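Local coordinates for protein glyoxalase-related enzyme, AraC type (PDB 3BT3) that is of unknown function but adopts a glyoxalase-like fold of the VOC superfamily and is probably part of an AraC-type transcription regulator, at residues Val26-Asp31 with Glu87-Val92; Gly61-Tyr66 with Phe81-Gly86; Glu99-Leu104 with Arg127-Thr132; Ala93-Ile98 with Ile138-Glu143. All blocks are in the same frame, centred on the assembly; numbering follows the deposited sequence.

Contact 1: residues Val26-Asp31 with Glu87-Val92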
loop_
_atom_site.group_PDB
_atom_site.type_symbol
_atom_site.label_atom_id
_atom_site.label_comp_id
_atom_site.label_asym_id
_atom_site.label_seq_id
_atom_site.Cartn_x
_atom_site.Cartn_y
_atom_site.Cartn_z
ATOM N N VAL A 26 0.474 2.738 -2.789
ATOM C CA VAL A 26 0.669 3.883 -3.673
ATOM C C VAL A 26 1.519 4.957 -3.006
ATOM O O VAL A 26 1.511 5.100 -1.785
ATOM C CB VAL A 26 -0.662 4.516 -4.086
ATOM C CG1 VAL A 26 -1.442 3.535 -4.945
ATOM C CG2 VAL A 26 -1.453 4.938 -2.842
ATOM N N TYR A 27 2.242 5.721 -3.814
ATOM C CA TYR A 27 3.121 6.771 -3.303
ATOM C C TYR A 27 3.123 7.947 -4.293
ATOM O O TYR A 27 3.347 7.757 -5.484
ATOM C CB TYR A 27 4.521 6.178 -3.154
ATOM C CG TYR A 27 5.553 7.069 -2.524
ATOM C CD1 TYR A 27 6.085 6.769 -1.266
ATOM C CD2 TYR A 27 6.035 8.193 -3.197
ATOM C CE1 TYR A 27 7.078 7.566 -0.701
ATOM C CE2 TYR A 27 7.019 8.991 -2.643
ATOM C CZ TYR A 27 7.538 8.675 -1.398
ATOM O OH TYR A 27 8.527 9.459 -0.864
ATOM N N PHE A 28 2.875 9.157 -3.816
ATOM C CA PHE A 28 2.846 10.294 -4.728
ATOM C C PHE A 28 4.077 11.184 -4.655
ATOM O O PHE A 28 4.611 11.426 -3.583
ATOM C CB PHE A 28 1.567 11.104 -4.485
ATOM C CG PHE A 28 0.320 10.330 -4.778
ATOM C CD1 PHE A 28 -0.166 10.232 -6.077
ATOM C CD2 PHE A 28 -0.306 9.600 -3.773
ATOM C CE1 PHE A 28 -1.255 9.405 -6.372
ATOM C CE2 PHE A 28 -1.385 8.777 -4.056
ATOM C CZ PHE A 28 -1.862 8.677 -5.360
ATOM N N THR A 29 4.529 11.666 -5.807
ATOM C CA THR A 29 5.714 12.517 -5.852
ATOM C C THR A 29 5.684 13.565 -6.957
ATOM O O THR A 29 5.187 13.309 -8.053
ATOM C CB THR A 29 7.010 11.667 -6.017
ATOM O OG1 THR A 29 8.140 12.527 -6.219
ATOM C CG2 THR A 29 6.888 10.744 -7.207
ATOM N N LYS A 30 6.236 14.740 -6.656
ATOM C CA LYS A 30 6.319 15.845 -7.616
ATOM C C LYS A 30 7.536 15.704 -8.539
ATOM O O LYS A 30 7.585 16.325 -9.594
ATOM C CB LYS A 30 6.386 17.190 -6.887
ATOM C CG LYS A 30 5.125 17.546 -6.120
ATOM C CD LYS A 30 3.891 17.544 -7.026
ATOM C CE LYS A 30 3.966 18.625 -8.103
ATOM N NZ LYS A 30 3.975 20.009 -7.528
ATOM N N ASP A 31 8.514 14.895 -8.132
ATOM C CA ASP A 31 9.712 14.658 -8.936
ATOM C C ASP A 31 10.174 13.206 -8.737
ATOM O O ASP A 31 11.011 12.904 -7.889
ATOM C CB ASP A 31 10.824 15.647 -8.557
ATOM C CG ASP A 31 11.972 15.660 -9.578
ATOM O OD1 ASP A 31 12.849 16.549 -9.482
ATOM O OD2 ASP A 31 12.000 14.785 -10.476
ATOM N N GLU A 87 1.036 15.508 -5.209
ATOM C CA GLU A 87 1.502 16.017 -3.925
ATOM C C GLU A 87 1.920 14.867 -3.017
ATOM O O GLU A 87 1.162 13.920 -2.810
ATOM C CB GLU A 87 0.405 16.835 -3.231
ATOM C CG GLU A 87 0.227 18.246 -3.770
ATOM C CD GLU A 87 1.490 19.104 -3.636
ATOM O OE1 GLU A 87 2.121 19.093 -2.552
ATOM O OE2 GLU A 87 1.841 19.799 -4.618
ATOM N N PRO A 88 3.134 14.941 -2.457
ATOM C CA PRO A 88 3.623 13.885 -1.569
ATOM C C PRO A 88 2.628 13.639 -0.437
ATOM O O PRO A 88 1.893 14.541 -0.038
ATOM C CB PRO A 88 4.937 14.459 -1.030
ATOM C CG PRO A 88 5.357 15.438 -2.064
ATOM C CD PRO A 88 4.060 16.085 -2.470
ATOM N N ILE A 89 2.606 12.420 0.083
ATOM C CA ILE A 89 1.715 12.109 1.190
ATOM C C ILE A 89 2.266 12.729 2.470
ATOM O O ILE A 89 3.463 12.638 2.746
ATOM C CB ILE A 89 1.586 10.580 1.400
ATOM C CG1 ILE A 89 0.701 9.982 0.293
ATOM C CG2 ILE A 89 0.992 10.290 2.791
ATOM C CD1 ILE A 89 0.759 8.475 0.189
ATOM N N LYS A 90 1.392 13.375 3.235
ATOM C CA LYS A 90 1.777 13.977 4.511
ATOM C C LYS A 90 1.357 12.979 5.576
ATOM O O LYS A 90 0.173 12.716 5.759
ATOM C CB LYS A 90 1.047 15.299 4.736
ATOM C CG LYS A 90 1.326 16.345 3.673
ATOM C CD LYS A 90 0.482 17.583 3.910
ATOM C CE LYS A 90 0.692 18.613 2.816
ATOM N NZ LYS A 90 -0.257 19.755 2.972
ATOM N N GLY A 91 2.329 12.413 6.273
ATOM C CA GLY A 91 2.021 11.424 7.287
ATOM C C GLY A 91 2.584 10.074 6.871
ATOM O O GLY A 91 3.520 10.006 6.067
ATOM N N VAL A 92 2.005 9.006 7.408
ATOM C CA VAL A 92 2.443 7.649 7.119
ATOM C C VAL A 92 2.033 7.153 5.736
ATOM O O VAL A 92 0.857 7.179 5.376
ATOM C CB VAL A 92 1.896 6.663 8.179
ATOM C CG1 VAL A 92 2.200 5.237 7.754
ATOM C CG2 VAL A 92 2.516 6.963 9.545
HETATM O O HOH W 1 3.970 10.127 -1.256
#
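Lys30 and Glu87 form the charged part of this contact, and their grip is loose: NZ of Lys30 stands 3.6 Å from OE2 of Glu87, a long salt bridge between two exposed side chains set aslant to each other. The lysine bends at chi2, chi3 and chi4, each near -60°, and its CG touches Pro88 CD, the two side chains crossing at about a right angle. Long, flexible charged residues suit this solvent-facing end of the contact.

The backbones communicate through a water. It donates to Phe28 O at 2.7 Å and accepts from Ile89 N at 3.0 Å, bridging a gap that no direct hydrogen bond spans, and it also sits over the centre of a Tyr27 ring face. Pro88 has no N-H to give, but its CA lies 3.3 Å from Phe28 O with a C-H...O angle of 160°.

Phe28 and Ile89 bury much of the contact, although Ile89 CG1 only reaches the edge of the Phe28 ring, 4.2 Å from CD2. Phe28 CB lies 3.3 Å from Glu87 O. A large hydrophobic residue suits this place, covered by the loop and by Val92 of the second subunit. Separately, Ile89 CD1 comes to 4.0 Å from the carbonyl O of Val26.

Strand 26-29, outermost in its sheet, hydrogen-bonds to strand 81-85, while 87-92 leads to strand 92-99.

Contact 2: residues Gly61-Tyr66 with Phe81-Gly86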
loop_
_atom_site.group_PDB
_atom_site.type_symbol
_atom_site.label_atom_id
_atom_site.label_comp_id
_atom_site.label_asym_id
_atom_site.label_seq_id
_atom_site.Cartn_x
_atom_site.Cartn_y
_atom_site.Cartn_z
ATOM N N GLY A 61 5.772 5.049 -12.284
ATOM C CA GLY A 61 6.954 4.243 -12.082
ATOM C C GLY A 61 6.797 3.427 -10.818
ATOM O O GLY A 61 5.697 3.334 -10.268
ATOM N N CYS A 62 7.881 2.821 -10.352
ATOM C CA CYS A 62 7.784 2.061 -9.131
ATOM C C CYS A 62 9.133 1.746 -8.548
ATOM O O CYS A 62 10.157 1.883 -9.216
ATOM C CB CYS A 62 7.002 0.770 -9.370
ATOM S SG CYS A 62 7.775 -0.326 -10.537
ATOM N N VAL A 63 9.120 1.357 -7.279
ATOM C CA VAL A 63 10.324 0.980 -6.566
ATOM C C VAL A 63 10.030 -0.318 -5.824
ATOM O O VAL A 63 8.909 -0.556 -5.387
ATOM C CB VAL A 63 10.772 2.082 -5.562
ATOM C CG1 VAL A 63 11.236 3.295 -6.329
ATOM C CG2 VAL A 63 9.627 2.458 -4.621
ATOM N N PHE A 64 11.039 -1.166 -5.702
ATOM C CA PHE A 64 10.882 -2.439 -5.029
ATOM C C PHE A 64 12.176 -2.792 -4.324
ATOM O O PHE A 64 13.258 -2.334 -4.726
ATOM C CB PHE A 64 10.498 -3.528 -6.037
ATOM C CG PHE A 64 10.876 -3.205 -7.458
ATOM C CD1 PHE A 64 12.205 -3.234 -7.866
ATOM C CD2 PHE A 64 9.899 -2.846 -8.384
ATOM C CE1 PHE A 64 12.564 -2.908 -9.179
ATOM C CE2 PHE A 64 10.243 -2.519 -9.696
ATOM C CZ PHE A 64 11.580 -2.549 -10.095
ATOM N N ASP A 65 12.059 -3.597 -3.267
ATOM C CA ASP A 65 13.215 -3.992 -2.479
ATOM C C ASP A 65 14.145 -4.993 -3.159
ATOM O O ASP A 65 15.338 -4.998 -2.889
ATOM C CB ASP A 65 12.769 -4.517 -1.110
ATOM C CG ASP A 65 11.737 -5.628 -1.212
ATOM O OD1 ASP A 65 10.591 -5.366 -1.656
ATOM O OD2 ASP A 65 12.075 -6.772 -0.845
ATOM N N TYR A 66 13.612 -5.823 -4.049
ATOM C CA TYR A 66 14.436 -6.805 -4.760
ATOM C C TYR A 66 15.080 -6.228 -6.024
ATOM O O TYR A 66 14.835 -5.078 -6.378
ATOM C CB TYR A 66 13.601 -8.050 -5.109
ATOM C CG TYR A 66 12.145 -7.779 -5.425
ATOM C CD1 TYR A 66 11.706 -7.617 -6.742
ATOM C CD2 TYR A 66 11.202 -7.673 -4.398
ATOM C CE1 TYR A 66 10.353 -7.354 -7.028
ATOM C CE2 TYR A 66 9.857 -7.408 -4.671
ATOM C CZ TYR A 66 9.437 -7.249 -5.982
ATOM O OH TYR A 66 8.109 -6.968 -6.229
ATOM N N PHE A 81 6.358 -0.024 -4.137
ATOM C CA PHE A 81 5.459 1.129 -4.172
ATOM C C PHE A 81 5.220 1.544 -5.617
ATOM O O PHE A 81 6.141 1.526 -6.434
ATOM C CB PHE A 81 6.069 2.324 -3.434
ATOM C CG PHE A 81 6.060 2.196 -1.940
ATOM C CD1 PHE A 81 4.934 2.555 -1.204
ATOM C CD2 PHE A 81 7.181 1.718 -1.264
ATOM C CE1 PHE A 81 4.923 2.440 0.188
ATOM C CE2 PHE A 81 7.182 1.596 0.125
ATOM C CZ PHE A 81 6.050 1.960 0.853
ATOM N N HIS A 82 3.980 1.889 -5.940
ATOM C CA HIS A 82 3.660 2.383 -7.272
ATOM C C HIS A 82 3.894 3.877 -7.101
ATOM O O HIS A 82 3.477 4.441 -6.097
ATOM C CB HIS A 82 2.189 2.161 -7.624
ATOM C CG HIS A 82 1.842 0.740 -7.933
ATOM N ND1 HIS A 82 1.127 -0.059 -7.066
ATOM C CD2 HIS A 82 2.101 -0.020 -9.024
ATOM C CE1 HIS A 82 0.962 -1.253 -7.610
ATOM N NE2 HIS A 82 1.542 -1.254 -8.798
ATOM N N LEU A 83 4.570 4.507 -8.053
ATOM C CA LEU A 83 4.833 5.944 -7.968
ATOM C C LEU A 83 4.017 6.707 -9.013
ATOM O O LEU A 83 4.077 6.392 -10.206
ATOM C CB LEU A 83 6.323 6.224 -8.185
ATOM C CG LEU A 83 7.306 5.425 -7.311
ATOM C CD1 LEU A 83 8.719 5.544 -7.878
ATOM C CD2 LEU A 83 7.265 5.932 -5.884
ATOM N N PHE A 84 3.262 7.701 -8.547
ATOM C CA PHE A 84 2.421 8.552 -9.389
ATOM C C PHE A 84 2.797 10.020 -9.160
ATOM O O PHE A 84 3.242 10.389 -8.072
ATOM C CB PHE A 84 0.942 8.380 -9.014
ATOM C CG PHE A 84 0.421 6.991 -9.203
ATOM C CD1 PHE A 84 0.080 6.527 -10.473
ATOM C CD2 PHE A 84 0.285 6.136 -8.117
ATOM C CE1 PHE A 84 -0.392 5.222 -10.658
ATOM C CE2 PHE A 84 -0.185 4.834 -8.293
ATOM C CZ PHE A 84 -0.522 4.376 -9.568
ATOM N N LYS A 85 2.601 10.857 -10.177
ATOM C CA LYS A 85 2.901 12.282 -10.054
ATOM C C LYS A 85 1.819 12.926 -9.187
ATOM O O LYS A 85 0.628 12.694 -9.399
ATOM C CB LYS A 85 2.905 12.956 -11.426
ATOM C CG LYS A 85 3.973 14.024 -11.579
ATOM C CD LYS A 85 3.419 15.345 -12.090
ATOM C CE LYS A 85 2.949 15.253 -13.520
ATOM N NZ LYS A 85 4.056 14.833 -14.413
ATOM N N GLY A 86 2.232 13.726 -8.207
ATOM C CA GLY A 86 1.271 14.390 -7.346
ATOM C C GLY A 86 1.866 14.896 -6.048
ATOM O O GLY A 86 3.061 14.741 -5.806
#
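Gly61 O takes the shortest bond of this contact, from Leu83 N at 2.7 Å. Its N-H...O angle of 169° is almost straight, yet the donor stands 45° above the carbonyl plane and does not follow a lone pair. The return bond, Gly61 N to Leu83 O at 3.0 Å, is more bent but lies in the carbonyl plane, on a lone pair. Val63 and Phe81 make the next hydrogen-bonded pair of the antiparallel ladder: Val63 N gives to Phe81 O at 3.1 Å, and Phe81 N to Val63 O at 2.9 Å. Between them Cys62 and His82 are a non-hydrogen-bonded pair; Cys62 CB comes up against Phe81 O at 3.2 Å.

With no side chain on Gly61, Leu83 packs against its backbone, CB 3.6 Å from Gly61 O. Leu83 CD1 then meets Val63 CG1 at 3.7 Å, the two side chains crossing at about a right angle. The other valine branch, CG2, touches Phe81 CB at 3.8 Å. Having CG1 anti to the carbonyl carbon (chi1 -68°) sends the branches to different neighbours, a task that suits a beta-branched residue. On the face of Cys62, His82 ND1 bonds with Gly24 O, and its ring meets Phe95 of the second subunit edge-to-face.

Alternate residues thus pair here while Cys62, His82 and Phe84 pair outward with flanking segments, so backbone polarity is met within the sheet. The face of Val63 and Leu83 is apolar and packs on helix 32-41, in the strand-helix-strand-strand-strand order characteristic of VOC proteins.

Contact 3: residues Glu99-Leu104 with Arg127-Thr132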
loop_
_atom_site.group_PDB
_atom_site.type_symbol
_atom_site.label_atom_id
_atom_site.label_comp_id
_atom_site.label_asym_id
_atom_site.label_seq_id
_atom_site.Cartn_x
_atom_site.Cartn_y
_atom_site.Cartn_z
ATOM N N GLU A 99 13.031 -7.900 8.238
ATOM C CA GLU A 99 13.910 -8.761 8.994
ATOM C C GLU A 99 15.287 -8.123 8.912
ATOM O O GLU A 99 15.797 -7.875 7.825
ATOM C CB GLU A 99 13.909 -10.151 8.370
ATOM C CG GLU A 99 14.207 -11.268 9.345
ATOM C CD GLU A 99 13.621 -12.593 8.891
ATOM O OE1 GLU A 99 13.755 -13.587 9.638
ATOM O OE2 GLU A 99 13.023 -12.638 7.789
ATOM N N GLY A 100 15.873 -7.837 10.068
ATOM C CA GLY A 100 17.180 -7.204 10.105
ATOM C C GLY A 100 16.997 -5.715 10.305
ATOM O O GLY A 100 17.566 -4.902 9.574
ATOM N N ILE A 101 16.191 -5.355 11.300
ATOM C CA ILE A 101 15.907 -3.959 11.588
ATOM C C ILE A 101 17.168 -3.178 11.962
ATOM O O ILE A 101 17.282 -1.991 11.657
ATOM C CB ILE A 101 14.850 -3.833 12.719
ATOM C CG1 ILE A 101 14.440 -2.375 12.893
ATOM C CG2 ILE A 101 15.402 -4.358 14.028
ATOM C CD1 ILE A 101 13.804 -1.788 11.674
ATOM N N ASP A 102 18.115 -3.837 12.616
ATOM C CA ASP A 102 19.354 -3.169 12.999
ATOM C C ASP A 102 20.185 -2.898 11.752
ATOM O O ASP A 102 20.775 -1.835 11.609
ATOM C CB ASP A 102 20.138 -4.037 13.979
ATOM C CG ASP A 102 19.369 -4.291 15.259
ATOM O OD1 ASP A 102 19.262 -3.350 16.081
ATOM O OD2 ASP A 102 18.862 -5.426 15.433
ATOM N N ALA A 103 20.228 -3.874 10.851
ATOM C CA ALA A 103 20.972 -3.718 9.614
ATOM C C ALA A 103 20.380 -2.552 8.818
ATOM O O ALA A 103 21.119 -1.750 8.255
ATOM C CB ALA A 103 20.919 -5.007 8.791
ATOM N N LEU A 104 19.053 -2.450 8.775
ATOM C CA LEU A 104 18.427 -1.356 8.037
ATOM C C LEU A 104 18.864 0.006 8.560
ATOM O O LEU A 104 19.318 0.857 7.799
ATOM C CB LEU A 104 16.900 -1.432 8.111
ATOM C CG LEU A 104 16.188 -0.175 7.586
ATOM C CD1 LEU A 104 16.513 0.016 6.130
ATOM C CD2 LEU A 104 14.686 -0.298 7.767
ATOM N N ARG A 127 9.889 -4.419 17.277
ATOM C CA ARG A 127 10.793 -3.292 17.349
ATOM C C ARG A 127 10.533 -2.504 16.071
ATOM O O ARG A 127 10.314 -3.081 15.007
ATOM C CB ARG A 127 12.247 -3.757 17.434
ATOM C CG ARG A 127 12.600 -4.386 18.777
ATOM C CD ARG A 127 14.071 -4.205 19.099
ATOM N NE ARG A 127 14.907 -4.922 18.154
ATOM C CZ ARG A 127 16.161 -4.596 17.861
ATOM N NH1 ARG A 127 16.745 -3.552 18.439
ATOM N NH2 ARG A 127 16.827 -5.318 16.970
ATOM N N GLU A 128 10.521 -1.184 16.172
ATOM C CA GLU A 128 10.269 -0.386 14.996
ATOM C C GLU A 128 11.052 0.914 14.969
ATOM O O GLU A 128 11.687 1.304 15.948
ATOM C CB GLU A 128 8.767 -0.105 14.878
ATOM C CG GLU A 128 8.329 1.323 15.147
ATOM C CD GLU A 128 6.930 1.612 14.600
ATOM O OE1 GLU A 128 5.989 0.861 14.941
ATOM O OE2 GLU A 128 6.772 2.588 13.829
ATOM N N CYS A 129 11.024 1.550 13.806
ATOM C CA CYS A 129 11.659 2.836 13.592
ATOM C C CYS A 129 11.020 3.365 12.320
ATOM O O CYS A 129 10.624 2.589 11.451
ATOM C CB CYS A 129 13.177 2.704 13.416
ATOM S SG CYS A 129 13.724 2.005 11.847
ATOM N N SER A 130 10.882 4.678 12.227
ATOM C CA SER A 130 10.293 5.261 11.042
ATOM C C SER A 130 11.315 6.135 10.324
ATOM O O SER A 130 12.223 6.692 10.939
ATOM C CB SER A 130 9.025 6.045 11.406
ATOM O OG SER A 130 9.269 6.990 12.423
ATOM N N ILE A 131 11.173 6.225 9.009
ATOM C CA ILE A 131 12.085 7.002 8.190
ATOM C C ILE A 131 11.281 8.043 7.442
ATOM O O ILE A 131 10.164 7.775 7.016
ATOM C CB ILE A 131 12.793 6.100 7.158
ATOM C CG1 ILE A 131 13.464 4.937 7.888
ATOM C CG2 ILE A 131 13.821 6.898 6.353
ATOM C CD1 ILE A 131 14.203 3.976 6.982
ATOM N N THR A 132 11.846 9.235 7.304
ATOM C CA THR A 132 11.195 10.300 6.567
ATOM C C THR A 132 11.857 10.273 5.194
ATOM O O THR A 132 13.082 10.287 5.109
ATOM C CB THR A 132 11.452 11.660 7.218
ATOM O OG1 THR A 132 10.956 11.648 8.562
ATOM C CG2 THR A 132 10.757 12.760 6.426
#
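The first turn of helix 101-110, where Ile101 and Asp102 touch Arg127, passes over strand 126-132 with the CA atoms of Ile101 and Glu128 7.5 Å apart, a gap that side chains must fill. Arg127 does so at the solvent-facing end of the contact. Its NH2 gives a short hydrogen bond to Asp102 OD2 at 2.6 Å, approaching from the syn side, 24° out of the carboxylate plane, while OD2 lies nearly in the guanidinium plane. NH1 adds only a weak bond to OD1 at 3.5 Å, the two planes being 38° apart. Ile101 CG2 presses on one guanidinium face, 3.4 Å from NH2, which probably helps to limit its rotation. The helix follows strand 92-99 directly and lies on the sheet that includes strand 126-132, a helix-on-sheet layer characteristic of the VOC fold. Deeper in, the contact turns apolar: Ile101 has CG1 anti to its backbone N (chi1 -173°), carrying CD1 to 3.8 Å from Cys129 SG, a compact group that admits the isoleucine tip. Leu104 CD2 and Ile131 CD1 meet more distantly at 4.4 Å, beside Phe141. Gly100 holds the N-cap position, with a positive phi that suits glycine, and Glu143 OE2 accepts the hydrogen bond of Ile101 N.

Contact 4: residues Ala93-Ile98 with Ile138-Glu143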
loop_
_atom_site.group_PDB
_atom_site.type_symbol
_atom_site.label_atom_id
_atom_site.label_comp_id
_atom_site.label_asym_id
_atom_site.label_seq_id
_atom_site.Cartn_x
_atom_site.Cartn_y
_atom_site.Cartn_z
ATOM N N ALA A 93 3.014 6.681 4.975
ATOM C CA ALA A 93 2.774 6.178 3.630
ATOM C C ALA A 93 3.102 4.700 3.503
ATOM O O ALA A 93 2.764 4.078 2.506
ATOM C CB ALA A 93 3.606 6.967 2.622
ATOM N N GLY A 94 3.777 4.143 4.503
ATOM C CA GLY A 94 4.155 2.742 4.461
ATOM C C GLY A 94 4.260 2.102 5.835
ATOM O O GLY A 94 4.671 2.735 6.809
ATOM N N PHE A 95 3.891 0.830 5.904
ATOM C CA PHE A 95 3.907 0.075 7.148
ATOM C C PHE A 95 4.380 -1.317 6.785
ATOM O O PHE A 95 3.570 -2.198 6.529
ATOM C CB PHE A 95 2.487 0.020 7.720
ATOM C CG PHE A 95 2.385 -0.715 9.022
ATOM C CD1 PHE A 95 3.119 -0.299 10.131
ATOM C CD2 PHE A 95 1.543 -1.812 9.147
ATOM C CE1 PHE A 95 3.017 -0.964 11.349
ATOM C CE2 PHE A 95 1.429 -2.488 10.364
ATOM C CZ PHE A 95 2.170 -2.059 11.471
ATOM N N MET A 96 5.688 -1.527 6.759
ATOM C CA MET A 96 6.190 -2.826 6.349
ATOM C C MET A 96 6.995 -3.648 7.348
ATOM O O MET A 96 7.825 -3.132 8.094
ATOM C CB MET A 96 6.947 -2.686 5.009
ATOM C CG MET A 96 8.106 -1.687 4.947
ATOM S SD MET A 96 8.675 -1.326 3.206
ATOM C CE MET A 96 8.111 0.287 3.047
ATOM N N MET A 97 6.710 -4.945 7.352
ATOM C CA MET A 97 7.374 -5.899 8.223
ATOM C C MET A 97 8.695 -6.292 7.575
ATOM O O MET A 97 8.726 -6.660 6.397
ATOM C CB MET A 97 6.495 -7.144 8.400
ATOM C CG MET A 97 7.039 -8.188 9.393
ATOM S SD MET A 97 6.287 -9.842 9.202
ATOM C CE MET A 97 4.639 -9.564 9.812
ATOM N N ILE A 98 9.784 -6.205 8.334
ATOM C CA ILE A 98 11.083 -6.577 7.804
ATOM C C ILE A 98 11.871 -7.490 8.724
ATOM O O ILE A 98 11.454 -7.813 9.837
ATOM C CB ILE A 98 11.968 -5.353 7.522
ATOM C CG1 ILE A 98 12.401 -4.716 8.836
ATOM C CG2 ILE A 98 11.223 -4.348 6.662
ATOM C CD1 ILE A 98 13.506 -3.706 8.668
ATOM N N ILE A 138 6.285 9.466 5.731
ATOM C CA ILE A 138 6.822 8.620 6.776
ATOM C C ILE A 138 6.699 7.151 6.398
ATOM O O ILE A 138 5.644 6.703 5.940
ATOM C CB ILE A 138 6.060 8.817 8.115
ATOM C CG1 ILE A 138 6.134 10.279 8.567
ATOM C CG2 ILE A 138 6.616 7.876 9.165
ATOM C CD1 ILE A 138 7.541 10.838 8.655
ATOM N N LEU A 139 7.777 6.404 6.594
ATOM C CA LEU A 139 7.760 4.976 6.330
ATOM C C LEU A 139 8.051 4.281 7.646
ATOM O O LEU A 139 9.081 4.541 8.282
ATOM C CB LEU A 139 8.829 4.578 5.313
ATOM C CG LEU A 139 8.726 5.144 3.906
ATOM C CD1 LEU A 139 9.794 4.515 3.035
ATOM C CD2 LEU A 139 7.337 4.863 3.341
ATOM N N ARG A 140 7.146 3.399 8.052
ATOM C CA ARG A 140 7.324 2.655 9.292
ATOM C C ARG A 140 7.865 1.260 9.006
ATOM O O ARG A 140 7.368 0.545 8.142
ATOM C CB ARG A 140 5.997 2.567 10.048
ATOM C CG ARG A 140 5.477 3.924 10.523
ATOM C CD ARG A 140 4.149 3.811 11.254
ATOM N NE ARG A 140 4.240 2.905 12.391
ATOM C CZ ARG A 140 3.204 2.524 13.133
ATOM N NH1 ARG A 140 1.986 2.972 12.865
ATOM N NH2 ARG A 140 3.382 1.688 14.146
ATOM N N PHE A 141 8.908 0.886 9.730
ATOM C CA PHE A 141 9.518 -0.426 9.569
ATOM C C PHE A 141 9.440 -1.143 10.912
ATOM O O PHE A 141 9.701 -0.543 11.960
ATOM C CB PHE A 141 10.978 -0.274 9.139
ATOM C CG PHE A 141 11.146 0.281 7.747
ATOM C CD1 PHE A 141 11.127 -0.562 6.638
ATOM C CD2 PHE A 141 11.313 1.646 7.543
ATOM C CE1 PHE A 141 11.276 -0.054 5.347
ATOM C CE2 PHE A 141 11.461 2.165 6.254
ATOM C CZ PHE A 141 11.445 1.316 5.157
ATOM N N PHE A 142 9.059 -2.413 10.904
ATOM C CA PHE A 142 8.989 -3.134 12.161
ATOM C C PHE A 142 9.415 -4.574 12.012
ATOM O O PHE A 142 9.365 -5.142 10.919
ATOM C CB PHE A 142 7.572 -3.053 12.764
ATOM C CG PHE A 142 6.535 -3.840 12.009
ATOM C CD1 PHE A 142 6.345 -5.194 12.267
ATOM C CD2 PHE A 142 5.766 -3.230 11.022
ATOM C CE1 PHE A 142 5.404 -5.932 11.545
ATOM C CE2 PHE A 142 4.825 -3.955 10.299
ATOM C CZ PHE A 142 4.644 -5.311 10.561
ATOM N N GLU A 143 9.866 -5.145 13.122
ATOM C CA GLU A 143 10.293 -6.537 13.177
ATOM C C GLU A 143 9.786 -7.080 14.504
ATOM O O GLU A 143 10.075 -6.523 15.573
ATOM C CB GLU A 143 11.816 -6.645 13.111
ATOM C CG GLU A 143 12.313 -8.074 13.019
ATOM C CD GLU A 143 13.819 -8.173 12.826
ATOM O OE1 GLU A 143 14.299 -9.287 12.529
ATOM O OE2 GLU A 143 14.525 -7.151 12.974
#
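Different first torsions bring Phe95 and Phe142 together: Phe95 keeps CG opposite its backbone N (chi1 -179°), whereas Phe142 tucks CG between N and the carbonyl carbon (chi1 70°) and swings its ring across to the adjacent strand. There Phe142 CE2 lies over a face of the Phe95 ring, offset to the rim; the centroids are 4.7 Å apart and the planes inclined at 33°. Met97 CA makes a CH-pi contact over a face of Phe142, 3.8 Å from its centroid. The Arg140 guanidinium lays a face on Phe95 CE1, while NH2 forms a salt bridge with Glu128.

On the opposite side of the sheet, Met96 runs alongside Phe141, CG to CE1 3.6 Å, with SD in an oblique Met-aromatic contact. Gly94, lacking a side chain, lets Leu139 CD2 come to 4.0 Å from its CA. In the parallel ladder Ile138 O receives both Ala93 N and, weakly, Gly94 N; Arg140 N bonds Gly94 O at 2.8 Å, and Met96 N bonds Arg140 O.

Strand 138-144 lies between strands 92-99 and 126-132. Helix 101-110 covers Phe141 and Ile98, and beyond strand 92-99 the sheet continues into the second subunit through Met97 and Ile98.

How the contacts relate
Contacts 2, 3 and 4 are buried, while contact 1 lies at the surface where the chain passes between the two sheets. Contacts 1 and 2 share one sheet: Thr29 N and Phe84 O join strand 26-29 to strand 81-85. Contacts 3 and 4 share the other, Ile131 N to Leu139 O, with contact 3 adding the helix above it. Chemistry follows place. The ladders, antiparallel in contact 2 and parallel in contact 4, rely on direct backbone bonds, and contact 1 on a water and a loose charge pair. Between its two segments contact 3 relies on side chains, charged at the solvent side and apolar within. Phe81 bridges contacts 2 and 4 by packing on Met96.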